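Local coordinates for protein Pcdhgb2 (Mus musculus, PDB 5SZR), which probably mediates calcium-dependent cell adhesion and may take part in establishing and maintaining specific neuronal connections, seen here as extracellular cadherin domains 3 to 6, at residues A239-L244 against G248-S253; S266-N271 against F291-Q296; F22-V27 against I96-L101; R53-D58 against G62-K67. All coordinates share one frame; numbering follows the deposited sequence.

Overall arrangement
Four contacts from two cadherin domains of one chain illustrate how chemistry follows position in a beta sandwich. Contacts 2 and 3 are buried and apolar: in each, strands of opposite sheets meet through side chains alone, without a hydrogen bond between them. Contact 4 is a partly exposed hairpin held by backbone hydrogen bonds; its strand 63-66 pairs with strand 23-26 of contact 3, and I64 meets I96 beneath both. Contact 1, also partly buried, lies at a calcium-binding end of its domain, where carboxylates dominate. It adjoins contact 2 through strands 250-257 and 290-299, neighbours in one sheet. Contacts 1 and 3 have centres about 79 Å apart along the elongated chain.

Contact 1. Residues A239-L244 against G248-S253. With CA (calcium ion), chain O; CA (calcium ion), chain N; MAN (alpha-D-mannopyranose), chain Y.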
# COMPACT_ATOMS: atom_id res chain seq x y z
N ALA A 239 -6.92 -5.77 10.14
CA ALA A 239 -5.80 -6.16 9.31
C ALA A 239 -5.74 -5.26 8.08
O ALA A 239 -6.77 -4.73 7.63
CB ALA A 239 -5.89 -7.63 8.87
N SER A 240 -4.54 -5.07 7.55
CA SER A 240 -4.31 -4.24 6.38
C SER A 240 -3.85 -5.10 5.21
O SER A 240 -3.33 -6.20 5.38
CB SER A 240 -3.28 -3.15 6.67
OG SER A 240 -2.06 -3.71 7.12
N ASP A 241 -4.04 -4.57 4.00
CA ASP A 241 -3.73 -5.28 2.77
C ASP A 241 -3.48 -4.26 1.66
O ASP A 241 -4.42 -3.59 1.23
CB ASP A 241 -4.87 -6.24 2.41
CG ASP A 241 -4.50 -7.23 1.31
OD1 ASP A 241 -4.00 -6.80 0.26
OD2 ASP A 241 -4.72 -8.44 1.51
N PRO A 242 -2.25 -4.12 1.17
CA PRO A 242 -1.95 -3.04 0.22
C PRO A 242 -2.47 -3.28 -1.19
O PRO A 242 -2.40 -2.36 -2.01
CB PRO A 242 -0.41 -3.00 0.22
CG PRO A 242 -0.02 -4.40 0.49
CD PRO A 242 -1.06 -4.95 1.45
N ASP A 243 -2.99 -4.47 -1.49
CA ASP A 243 -3.49 -4.76 -2.82
C ASP A 243 -4.76 -3.95 -3.11
O ASP A 243 -5.33 -3.29 -2.23
CB ASP A 243 -3.74 -6.26 -2.97
CG ASP A 243 -2.48 -7.09 -2.79
OD1 ASP A 243 -1.37 -6.58 -3.08
OD2 ASP A 243 -2.58 -8.25 -2.35
N LEU A 244 -5.20 -3.99 -4.37
CA LEU A 244 -6.27 -3.13 -4.84
C LEU A 244 -7.60 -3.88 -4.94
O LEU A 244 -7.65 -5.07 -5.25
CB LEU A 244 -5.94 -2.54 -6.21
CG LEU A 244 -5.02 -1.32 -6.27
CD1 LEU A 244 -4.90 -0.84 -7.71
CD2 LEU A 244 -5.53 -0.20 -5.37
N GLY A 248 -7.71 -6.48 -1.89
CA GLY A 248 -7.43 -5.86 -0.61
C GLY A 248 -8.65 -5.73 0.29
O GLY A 248 -8.60 -5.03 1.31
N LEU A 249 -9.74 -6.39 -0.08
CA LEU A 249 -10.96 -6.38 0.72
C LEU A 249 -10.89 -7.49 1.75
O LEU A 249 -10.74 -8.66 1.40
CB LEU A 249 -12.19 -6.55 -0.18
CG LEU A 249 -13.56 -6.42 0.48
CD1 LEU A 249 -13.75 -5.02 1.05
CD2 LEU A 249 -14.67 -6.75 -0.51
N ILE A 250 -11.01 -7.13 3.03
CA ILE A 250 -10.77 -8.05 4.15
C ILE A 250 -12.09 -8.55 4.71
O ILE A 250 -13.05 -7.79 4.87
CB ILE A 250 -9.94 -7.38 5.26
CG1 ILE A 250 -8.67 -6.76 4.68
CG2 ILE A 250 -9.58 -8.39 6.34
CD1 ILE A 250 -7.75 -7.76 4.06
N SER A 251 -12.13 -9.85 5.03
CA SER A 251 -13.21 -10.44 5.81
C SER A 251 -12.61 -11.13 7.03
O SER A 251 -11.63 -11.87 6.91
CB SER A 251 -14.02 -11.43 4.98
OG SER A 251 -14.81 -10.75 4.02
N TYR A 252 -13.20 -10.88 8.20
CA TYR A 252 -12.76 -11.48 9.45
C TYR A 252 -13.68 -12.61 9.85
O TYR A 252 -14.89 -12.58 9.59
CB TYR A 252 -12.70 -10.44 10.57
CG TYR A 252 -11.90 -9.21 10.21
CD1 TYR A 252 -10.51 -9.23 10.28
CD2 TYR A 252 -12.52 -8.05 9.78
CE1 TYR A 252 -9.77 -8.11 9.94
CE2 TYR A 252 -11.79 -6.93 9.44
CZ TYR A 252 -10.41 -6.97 9.52
OH TYR A 252 -9.69 -5.85 9.18
N SER A 253 -13.11 -13.62 10.51
CA SER A 253 -13.87 -14.77 10.97
C SER A 253 -13.16 -15.39 12.17
O SER A 253 -12.01 -15.06 12.48
CB SER A 253 -14.07 -15.80 9.86
OG SER A 253 -12.84 -16.41 9.50
CA CA O . -4.26 -9.15 -0.85
CA CA N . -0.49 -6.41 -5.41
C1 MAN Y . -7.64 -1.34 11.35
C2 MAN Y . -8.73 -0.87 10.37
C3 MAN Y . -8.33 -1.21 8.93
C4 MAN Y . -6.91 -0.72 8.60
C5 MAN Y . -5.90 -1.18 9.67
C6 MAN Y . -4.54 -0.53 9.48
O2 MAN Y . -8.88 0.56 10.39
O3 MAN Y . -9.24 -0.66 7.99
O4 MAN Y . -6.52 -1.26 7.35
O5 MAN Y . -6.37 -0.84 11.00
O6 MAN Y . -3.60 -1.16 10.34
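Y252 reaches A239 with the end of its ring: the phenol oxygen OH accepts from A239 N at 2.9 Å, in an almost straight bond with an N-H...O angle of 170°. The donor sits at the ring edge, close to its plane, while A239 CB lies beside CE1. Placing CG anti to the carbonyl carbon (chi1 -53°) sends the ring across to this strand, and I250 CG2 lies over one of its faces, toward the rim. The other branch of I250 turns to D241, where CD1 meets CB at 3.7 Å as the two side chains cross obliquely. Beyond that methylene the chemistry changes. D241 grips one calcium with both carboxylate oxygens, OD1 at 2.6 Å and OD2 at 2.5 Å. D243 bridges two ions: its OD2 binds the same calcium at 2.4 Å, and its OD1 binds a second at 2.5 Å. D241 and D243 form the DXD motif of the cadherin fold, part of the calcium site that joins successive domains; E121, E176, D207, V208 and D210 complete the second ion's shell with D243, whereas N209, N211, N247 and D299 share the first. An Asx turn ties the motif together, D243 N donating to D241 OD1 at 3.1 Å nearly along the C-O axis and so helping to fix the carboxylate's rotation. Across from these residues G248 CA packs against D241 OD1 and D243 O, and a beta carbon there would collide with D243 O. At the other end, a mannose O4 makes a weak hydrogen bond to A239 O at 3.5 Å.

Contact 2. Residues S266-N271 against F291-Q296; sequences SFVSVN and FQLTLQ. With NAG (2-acetamido-2-deoxy-beta-D-glucopyranose), chain E.
The interior of a cadherin beta sandwich is where V268 and V270, on strand 268-270, meet F291, L293 and L295, on strand 290-299. The strand segments belong to opposite sheets and run nearly parallel, with axes 9.7 Å apart and 15° between their directions, so side chains alone span the interval. V268 divides its two methyls between two partners. CG1 comes up to the edge of the F291 ring, near its plane, and touches CZ at 3.7 Å; CG2 slides past the forked end of L293, coming within 3.6 Å of CD1. F291 CG lies between the backbone N and the carbonyl carbon (chi1 58°), which turns the CZ end of the ring toward the valine. One of its faces receives the edge of F267 in a T-shaped pair, with centroids 6.0 Å apart and planes at 70°. F267 also makes a cation-pi contact with R281. Further along, V270 CG2 approaches L295 CD2 more loosely, at 4.1 Å. With both gamma methyls of V268 gone, as in an alanine here, a gap would probably open between the F291 edge and the L293 fork, leaving the ring freer to shift. I254 touches both V270 and L293, and V277 both V270 and L295, so that strands of both sheets close round these residues in the alternating, inward-facing apolar pattern of the Greek-key sandwich of cadherin repeats.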
# COMPACT_ATOMS: atom_id res chain seq x y z
N SER A 266 -21.92 -19.54 20.96
CA SER A 266 -22.63 -19.07 22.13
C SER A 266 -21.80 -18.13 23.00
O SER A 266 -22.36 -17.51 23.92
CB SER A 266 -23.10 -20.26 22.97
OG SER A 266 -23.81 -19.83 24.11
N PHE A 267 -20.50 -18.00 22.74
CA PHE A 267 -19.63 -17.13 23.54
C PHE A 267 -19.27 -15.85 22.80
O PHE A 267 -19.52 -14.75 23.29
CB PHE A 267 -18.36 -17.88 23.94
CG PHE A 267 -18.53 -18.77 25.14
CD1 PHE A 267 -17.96 -18.42 26.35
CD2 PHE A 267 -19.27 -19.93 25.06
CE1 PHE A 267 -18.12 -19.24 27.46
CE2 PHE A 267 -19.43 -20.75 26.16
CZ PHE A 267 -18.86 -20.40 27.37
N VAL A 268 -18.66 -15.97 21.62
CA VAL A 268 -18.13 -14.82 20.90
C VAL A 268 -18.38 -14.99 19.41
O VAL A 268 -18.49 -16.11 18.89
CB VAL A 268 -16.62 -14.62 21.16
CG1 VAL A 268 -16.39 -14.17 22.60
CG2 VAL A 268 -15.86 -15.90 20.87
N SER A 269 -18.48 -13.86 18.72
CA SER A 269 -18.54 -13.81 17.27
C SER A 269 -17.76 -12.58 16.82
O SER A 269 -17.41 -11.71 17.63
CB SER A 269 -19.97 -13.75 16.75
OG SER A 269 -20.57 -12.51 17.09
N VAL A 270 -17.49 -12.50 15.52
CA VAL A 270 -16.85 -11.33 14.94
C VAL A 270 -17.65 -10.90 13.72
O VAL A 270 -18.13 -11.73 12.95
CB VAL A 270 -15.37 -11.59 14.59
CG1 VAL A 270 -15.24 -12.54 13.40
CG2 VAL A 270 -14.64 -10.29 14.33
N ASN A 271 -17.84 -9.59 13.58
CA ASN A 271 -18.47 -9.06 12.38
C ASN A 271 -17.50 -9.15 11.21
O ASN A 271 -16.36 -8.69 11.31
CB ASN A 271 -18.91 -7.61 12.61
CG ASN A 271 -19.63 -7.03 11.41
OD1 ASN A 271 -19.00 -6.64 10.42
ND2 ASN A 271 -20.95 -6.96 11.49
N PHE A 291 -10.56 -17.63 28.14
CA PHE A 291 -10.63 -18.55 27.01
C PHE A 291 -9.83 -17.99 25.85
O PHE A 291 -9.58 -16.78 25.75
CB PHE A 291 -12.08 -18.84 26.58
CG PHE A 291 -12.87 -17.62 26.20
CD1 PHE A 291 -12.97 -17.23 24.88
CD2 PHE A 291 -13.55 -16.89 27.16
CE1 PHE A 291 -13.71 -16.11 24.52
CE2 PHE A 291 -14.29 -15.77 26.82
CZ PHE A 291 -14.37 -15.38 25.50
N GLN A 292 -9.41 -18.88 24.96
CA GLN A 292 -8.55 -18.54 23.84
C GLN A 292 -9.31 -18.65 22.52
O GLN A 292 -10.25 -19.43 22.38
CB GLN A 292 -7.32 -19.44 23.81
CG GLN A 292 -6.04 -18.72 24.22
CD GLN A 292 -4.90 -19.67 24.51
OE1 GLN A 292 -5.11 -20.80 24.95
NE2 GLN A 292 -3.68 -19.21 24.28
N LEU A 293 -8.86 -17.86 21.55
CA LEU A 293 -9.60 -17.64 20.32
C LEU A 293 -8.60 -17.38 19.20
O LEU A 293 -7.61 -16.67 19.39
CB LEU A 293 -10.54 -16.44 20.48
CG LEU A 293 -11.75 -16.28 19.57
CD1 LEU A 293 -12.73 -17.41 19.82
CD2 LEU A 293 -12.39 -14.92 19.81
N THR A 294 -8.86 -17.96 18.02
CA THR A 294 -8.03 -17.73 16.84
C THR A 294 -8.90 -17.14 15.74
O THR A 294 -9.81 -17.80 15.23
CB THR A 294 -7.35 -19.01 16.36
OG1 THR A 294 -6.36 -19.41 17.32
CG2 THR A 294 -6.67 -18.77 15.02
N LEU A 295 -8.61 -15.89 15.36
CA LEU A 295 -9.33 -15.21 14.29
C LEU A 295 -8.50 -15.23 13.01
O LEU A 295 -7.28 -15.43 13.03
CB LEU A 295 -9.66 -13.77 14.69
CG LEU A 295 -10.51 -13.60 15.95
CD1 LEU A 295 -9.63 -13.41 17.17
CD2 LEU A 295 -11.49 -12.44 15.80
N GLN A 296 -9.18 -15.02 11.88
CA GLN A 296 -8.54 -15.05 10.58
C GLN A 296 -8.99 -13.85 9.75
O GLN A 296 -10.18 -13.53 9.72
CB GLN A 296 -8.85 -16.34 9.83
CG GLN A 296 -8.33 -16.34 8.39
CD GLN A 296 -8.62 -17.63 7.66
OE1 GLN A 296 -7.81 -18.56 7.69
NE2 GLN A 296 -9.77 -17.70 7.00
C1 NAG E . -4.80 -19.92 9.26
C2 NAG E . -4.16 -20.36 7.95
C3 NAG E . -5.22 -20.98 7.05
C4 NAG E . -5.98 -22.08 7.79
C5 NAG E . -6.46 -21.58 9.15
C6 NAG E . -7.07 -22.65 10.02
C7 NAG E . -2.19 -19.00 7.42
C8 NAG E . -1.66 -17.81 6.67
N2 NAG E . -3.50 -19.25 7.29
O3 NAG E . -4.62 -21.49 5.86
O4 NAG E . -7.10 -22.50 7.02
O5 NAG E . -5.37 -21.03 9.89
O6 NAG E . -7.35 -23.83 9.28
O7 NAG E . -1.46 -19.70 8.11

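Contact 3. Residues F22-V27 against I96-L101; sequences FSVLQV and IQVKIL. With MAN (alpha-D-mannopyranose), chain S.
V24 and L25 occupy a classic beta bulge opposite I64, and the helical-like backbone of V24 (psi -60°) lets both successive side chains face strand 96-101, whose CA atoms lie more than 8 Å away in the opposite sheet. No hydrogen bond crosses this interval; it is filled by branched aliphatic groups. I96 carries most of the contact. Its CD1 meets V27 CG1 tip to tip at 3.6 Å, the tightest approach of the pair of segments. L25 comes in slantwise over the same residue: with CG anti to the backbone N (chi1 -175°) its CD2 is laid against I96 CG1 at 4.1 Å, and stands almost as near to CG2 and CD1. I96 is thus held from two directions, by L25 of strand 23-26 and by V27 just past its end. Towards the other end the packing is slacker, V24 CG1 standing 4.5 Å from V98 CG2. Trimming I96 to an alanine would take away every side-chain carbon that V27 and L25 touch here, and is likely to open a gap beneath the bulge and leave the L25 end freer to turn. The outer side of strand 23-26 is different in character. S23 OG is bonded covalently to a mannose, and the sugar folds back along the strand until its O3 is 2.9 Å from Q26 N. Inside, the contact is walled by three further strands: I64 of strand 63-66 touches V24 and I96, F10 and L14 of strand 9-15 pack on L25, V27 and V24, and L80 of strand 77-85 lies against both I96 and V98.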
# COMPACT_ATOMS: atom_id res chain seq x y z
N PHE A 22 22.09 31.36 -55.17
CA PHE A 22 23.42 30.79 -55.16
C PHE A 22 23.95 30.65 -56.58
O PHE A 22 23.21 30.35 -57.51
CB PHE A 22 23.41 29.42 -54.47
CG PHE A 22 24.77 28.87 -54.17
CD1 PHE A 22 25.52 29.36 -53.12
CD2 PHE A 22 25.30 27.85 -54.94
CE1 PHE A 22 26.78 28.85 -52.84
CE2 PHE A 22 26.56 27.33 -54.67
CZ PHE A 22 27.29 27.84 -53.62
N SER A 23 25.25 30.88 -56.74
CA SER A 23 25.89 30.81 -58.05
C SER A 23 26.13 29.35 -58.43
O SER A 23 26.90 28.65 -57.75
CB SER A 23 27.20 31.59 -58.04
OG SER A 23 27.89 31.47 -59.27
N VAL A 24 25.48 28.89 -59.50
CA VAL A 24 25.60 27.50 -59.93
C VAL A 24 26.73 27.36 -60.93
O VAL A 24 27.69 26.60 -60.70
CB VAL A 24 24.28 26.99 -60.53
CG1 VAL A 24 24.51 25.65 -61.22
CG2 VAL A 24 23.21 26.86 -59.45
N LEU A 25 26.62 28.07 -62.05
CA LEU A 25 27.58 27.99 -63.15
C LEU A 25 27.21 29.04 -64.18
O LEU A 25 26.04 29.38 -64.34
CB LEU A 25 27.59 26.60 -63.80
CG LEU A 25 28.65 26.37 -64.88
CD1 LEU A 25 30.04 26.31 -64.27
CD2 LEU A 25 28.36 25.11 -65.69
N GLN A 26 28.23 29.56 -64.86
CA GLN A 26 28.03 30.39 -66.04
C GLN A 26 28.57 29.65 -67.25
O GLN A 26 29.71 29.17 -67.24
CB GLN A 26 28.73 31.75 -65.90
CG GLN A 26 28.56 32.63 -67.12
CD GLN A 26 29.26 33.97 -66.98
OE1 GLN A 26 29.94 34.23 -65.99
NE2 GLN A 26 29.09 34.83 -67.98
N VAL A 27 27.74 29.52 -68.28
CA VAL A 27 28.15 28.94 -69.55
C VAL A 27 28.15 30.03 -70.61
O VAL A 27 27.26 30.89 -70.64
CB VAL A 27 27.22 27.77 -69.97
CG1 VAL A 27 27.49 26.56 -69.10
CG2 VAL A 27 25.76 28.19 -69.86
N ILE A 96 24.08 20.69 -68.53
CA ILE A 96 24.67 20.88 -67.21
C ILE A 96 23.94 19.94 -66.26
O ILE A 96 22.76 20.16 -65.95
CB ILE A 96 24.57 22.33 -66.73
CG1 ILE A 96 25.29 23.25 -67.71
CG2 ILE A 96 25.14 22.47 -65.33
CD1 ILE A 96 24.76 24.64 -67.73
N GLN A 97 24.63 18.91 -65.80
CA GLN A 97 24.05 17.92 -64.90
C GLN A 97 24.35 18.34 -63.47
O GLN A 97 25.51 18.32 -63.04
CB GLN A 97 24.59 16.53 -65.20
CG GLN A 97 24.13 16.02 -66.55
CD GLN A 97 24.62 14.63 -66.85
OE1 GLN A 97 24.39 13.70 -66.08
NE2 GLN A 97 25.30 14.48 -67.98
N VAL A 98 23.31 18.73 -62.74
CA VAL A 98 23.45 19.28 -61.39
C VAL A 98 23.15 18.17 -60.39
O VAL A 98 22.04 17.64 -60.35
CB VAL A 98 22.51 20.48 -61.18
CG1 VAL A 98 22.62 20.99 -59.75
CG2 VAL A 98 22.83 21.59 -62.17
N LYS A 99 24.16 17.83 -59.60
CA LYS A 99 24.04 16.81 -58.57
C LYS A 99 23.78 17.49 -57.23
O LYS A 99 24.43 18.48 -56.90
CB LYS A 99 25.30 15.95 -58.52
CG LYS A 99 25.37 15.00 -57.34
CD LYS A 99 26.65 14.18 -57.38
CE LYS A 99 26.77 13.30 -56.15
NZ LYS A 99 28.02 12.49 -56.15
N ILE A 100 22.82 16.97 -56.48
CA ILE A 100 22.46 17.51 -55.18
C ILE A 100 23.08 16.63 -54.10
O ILE A 100 23.10 15.40 -54.23
CB ILE A 100 20.94 17.62 -55.01
CG1 ILE A 100 20.33 18.38 -56.19
CG2 ILE A 100 20.58 18.30 -53.69
CD1 ILE A 100 20.91 19.77 -56.39
N LEU A 101 23.60 17.26 -53.05
CA LEU A 101 24.22 16.55 -51.94
C LEU A 101 23.27 16.51 -50.75
O LEU A 101 22.62 17.50 -50.42
CB LEU A 101 25.54 17.21 -51.55
CG LEU A 101 26.63 17.09 -52.61
CD1 LEU A 101 27.89 17.81 -52.19
CD2 LEU A 101 26.91 15.62 -52.91
C1 MAN S . 29.08 32.28 -59.21
C2 MAN S . 29.11 32.36 -60.75
C3 MAN S . 29.38 30.96 -61.34
C4 MAN S . 30.60 30.29 -60.68
C5 MAN S . 30.39 30.25 -59.16
C6 MAN S . 31.57 29.65 -58.42
O2 MAN S . 30.18 33.20 -61.20
O3 MAN S . 29.54 31.00 -62.76
O4 MAN S . 30.75 28.96 -61.17
O5 MAN S . 30.19 31.60 -58.67
O6 MAN S . 31.90 28.41 -59.03

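Contact 4. Residues R53-D58 against G62-K67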
# COMPACT_ATOMS: atom_id res chain seq x y z
N ARG A 53 11.50 26.10 -62.50
CA ARG A 53 10.99 26.58 -61.22
C ARG A 53 12.08 26.72 -60.16
O ARG A 53 11.84 27.36 -59.13
CB ARG A 53 9.91 25.62 -60.71
CG ARG A 53 8.81 26.28 -59.91
CD ARG A 53 7.45 25.69 -60.25
NE ARG A 53 7.27 25.46 -61.69
CZ ARG A 53 7.11 26.41 -62.61
NH1 ARG A 53 6.94 26.09 -63.88
NH2 ARG A 53 7.11 27.69 -62.25
N ILE A 54 13.26 26.16 -60.38
CA ILE A 54 14.34 26.18 -59.41
C ILE A 54 15.50 27.06 -59.86
O ILE A 54 16.10 27.76 -59.03
CB ILE A 54 14.82 24.73 -59.14
CG1 ILE A 54 13.75 23.93 -58.40
CG2 ILE A 54 16.13 24.72 -58.37
CD1 ILE A 54 13.50 24.42 -56.99
N PHE A 55 15.81 27.06 -61.15
CA PHE A 55 16.98 27.76 -61.67
C PHE A 55 16.58 28.95 -62.53
O PHE A 55 15.54 28.95 -63.19
CB PHE A 55 17.87 26.82 -62.49
CG PHE A 55 18.35 25.63 -61.73
CD1 PHE A 55 19.49 25.71 -60.94
CD2 PHE A 55 17.68 24.42 -61.80
CE1 PHE A 55 19.94 24.61 -60.24
CE2 PHE A 55 18.12 23.32 -61.10
CZ PHE A 55 19.25 23.41 -60.32
N ASN A 56 17.43 29.98 -62.51
CA ASN A 56 17.28 31.16 -63.34
C ASN A 56 18.47 31.27 -64.28
O ASN A 56 19.62 31.24 -63.83
CB ASN A 56 17.15 32.42 -62.48
CG ASN A 56 17.07 33.68 -63.32
OD1 ASN A 56 18.09 34.32 -63.61
ND2 ASN A 56 15.86 34.06 -63.71
N LEU A 57 18.19 31.38 -65.58
CA LEU A 57 19.22 31.50 -66.60
C LEU A 57 19.18 32.90 -67.18
O LEU A 57 18.18 33.30 -67.79
CB LEU A 57 19.03 30.45 -67.70
CG LEU A 57 19.90 30.63 -68.95
CD1 LEU A 57 21.37 30.62 -68.58
CD2 LEU A 57 19.60 29.54 -69.98
N ASP A 58 20.27 33.65 -67.01
CA ASP A 58 20.38 34.97 -67.61
C ASP A 58 20.43 34.83 -69.13
O ASP A 58 21.34 34.20 -69.67
CB ASP A 58 21.63 35.69 -67.10
CG ASP A 58 21.63 37.18 -67.42
OD1 ASP A 58 21.02 37.58 -68.43
OD2 ASP A 58 22.24 37.94 -66.65
N GLY A 62 24.23 34.25 -69.49
CA GLY A 62 24.45 32.83 -69.38
C GLY A 62 24.81 32.35 -67.99
O GLY A 62 25.17 31.18 -67.83
N GLU A 63 24.75 33.23 -66.99
CA GLU A 63 24.92 32.81 -65.61
C GLU A 63 23.67 32.05 -65.15
O GLU A 63 22.54 32.41 -65.50
CB GLU A 63 25.16 34.01 -64.70
CG GLU A 63 26.46 34.75 -64.96
CD GLU A 63 26.71 35.86 -63.95
OE1 GLU A 63 26.79 35.54 -62.74
OE2 GLU A 63 26.81 37.03 -64.36
N ILE A 64 23.89 31.01 -64.35
CA ILE A 64 22.82 30.18 -63.83
C ILE A 64 22.86 30.24 -62.31
O ILE A 64 23.89 29.93 -61.70
CB ILE A 64 22.93 28.72 -64.32
CG1 ILE A 64 22.88 28.67 -65.84
CG2 ILE A 64 21.83 27.87 -63.70
CD1 ILE A 64 23.04 27.29 -66.38
N THR A 65 21.75 30.63 -61.71
CA THR A 65 21.62 30.69 -60.26
C THR A 65 20.32 30.00 -59.85
O THR A 65 19.37 29.93 -60.62
CB THR A 65 21.63 32.13 -59.74
OG1 THR A 65 20.58 32.87 -60.38
CG2 THR A 65 22.97 32.79 -60.02
N THR A 66 20.31 29.51 -58.61
CA THR A 66 19.06 29.03 -58.04
C THR A 66 18.16 30.22 -57.72
O THR A 66 18.64 31.31 -57.42
CB THR A 66 19.31 28.20 -56.78
OG1 THR A 66 19.83 29.05 -55.74
CG2 THR A 66 20.31 27.08 -57.06
N LYS A 67 16.85 30.00 -57.81
CA LYS A 67 15.89 31.02 -57.42
C LYS A 67 14.89 30.51 -56.39
O LYS A 67 13.94 31.23 -56.05
CB LYS A 67 15.15 31.56 -58.65
CG LYS A 67 14.27 30.56 -59.38
CD LYS A 67 13.60 31.21 -60.58
CE LYS A 67 12.53 30.31 -61.17
NZ LYS A 67 11.98 30.84 -62.45
O HOH W 1 21.54 33.67 -62.98
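K67 carries CG between its backbone N and carbonyl carbon (chi1 65°) and is extended beyond it, a shape that lays the chain across the end of helix 49-54, just before the opposing strand: CG passes I54 O at 3.4 Å and CE reaches R53 O at 3.7 Å. Its NZ goes on to hydrogen-bond E52 O. L57, with CG anti to the backbone N (chi1 170°), brings CD1 to I64 CG1 at 3.7 Å. F55 CE1 meets T66 CG2 obliquely, at 4.0 Å, and the F55 ring pairs edge-to-face with Y78. Strands 55-57 and 63-66 form an antiparallel beta hairpin of the cadherin sandwich, with N56 and T65 as a hydrogen-bonded pair. N56 N donates to T65 O at 2.7 Å, almost in line with the carbonyl, and T65 N answers to N56 O. A water links N56 O to T65 OG1, 2.9 Å from the hydroxyl, on the outer side. Flanking bonds run from K67 N to I54 O and from D58 N to E63 O. The turn closes with G62 N on D58 O at 2.9 Å; the positive phi of G62 (79°) suits glycine, while the D58 carboxylate grips R60 N and T61 OG1.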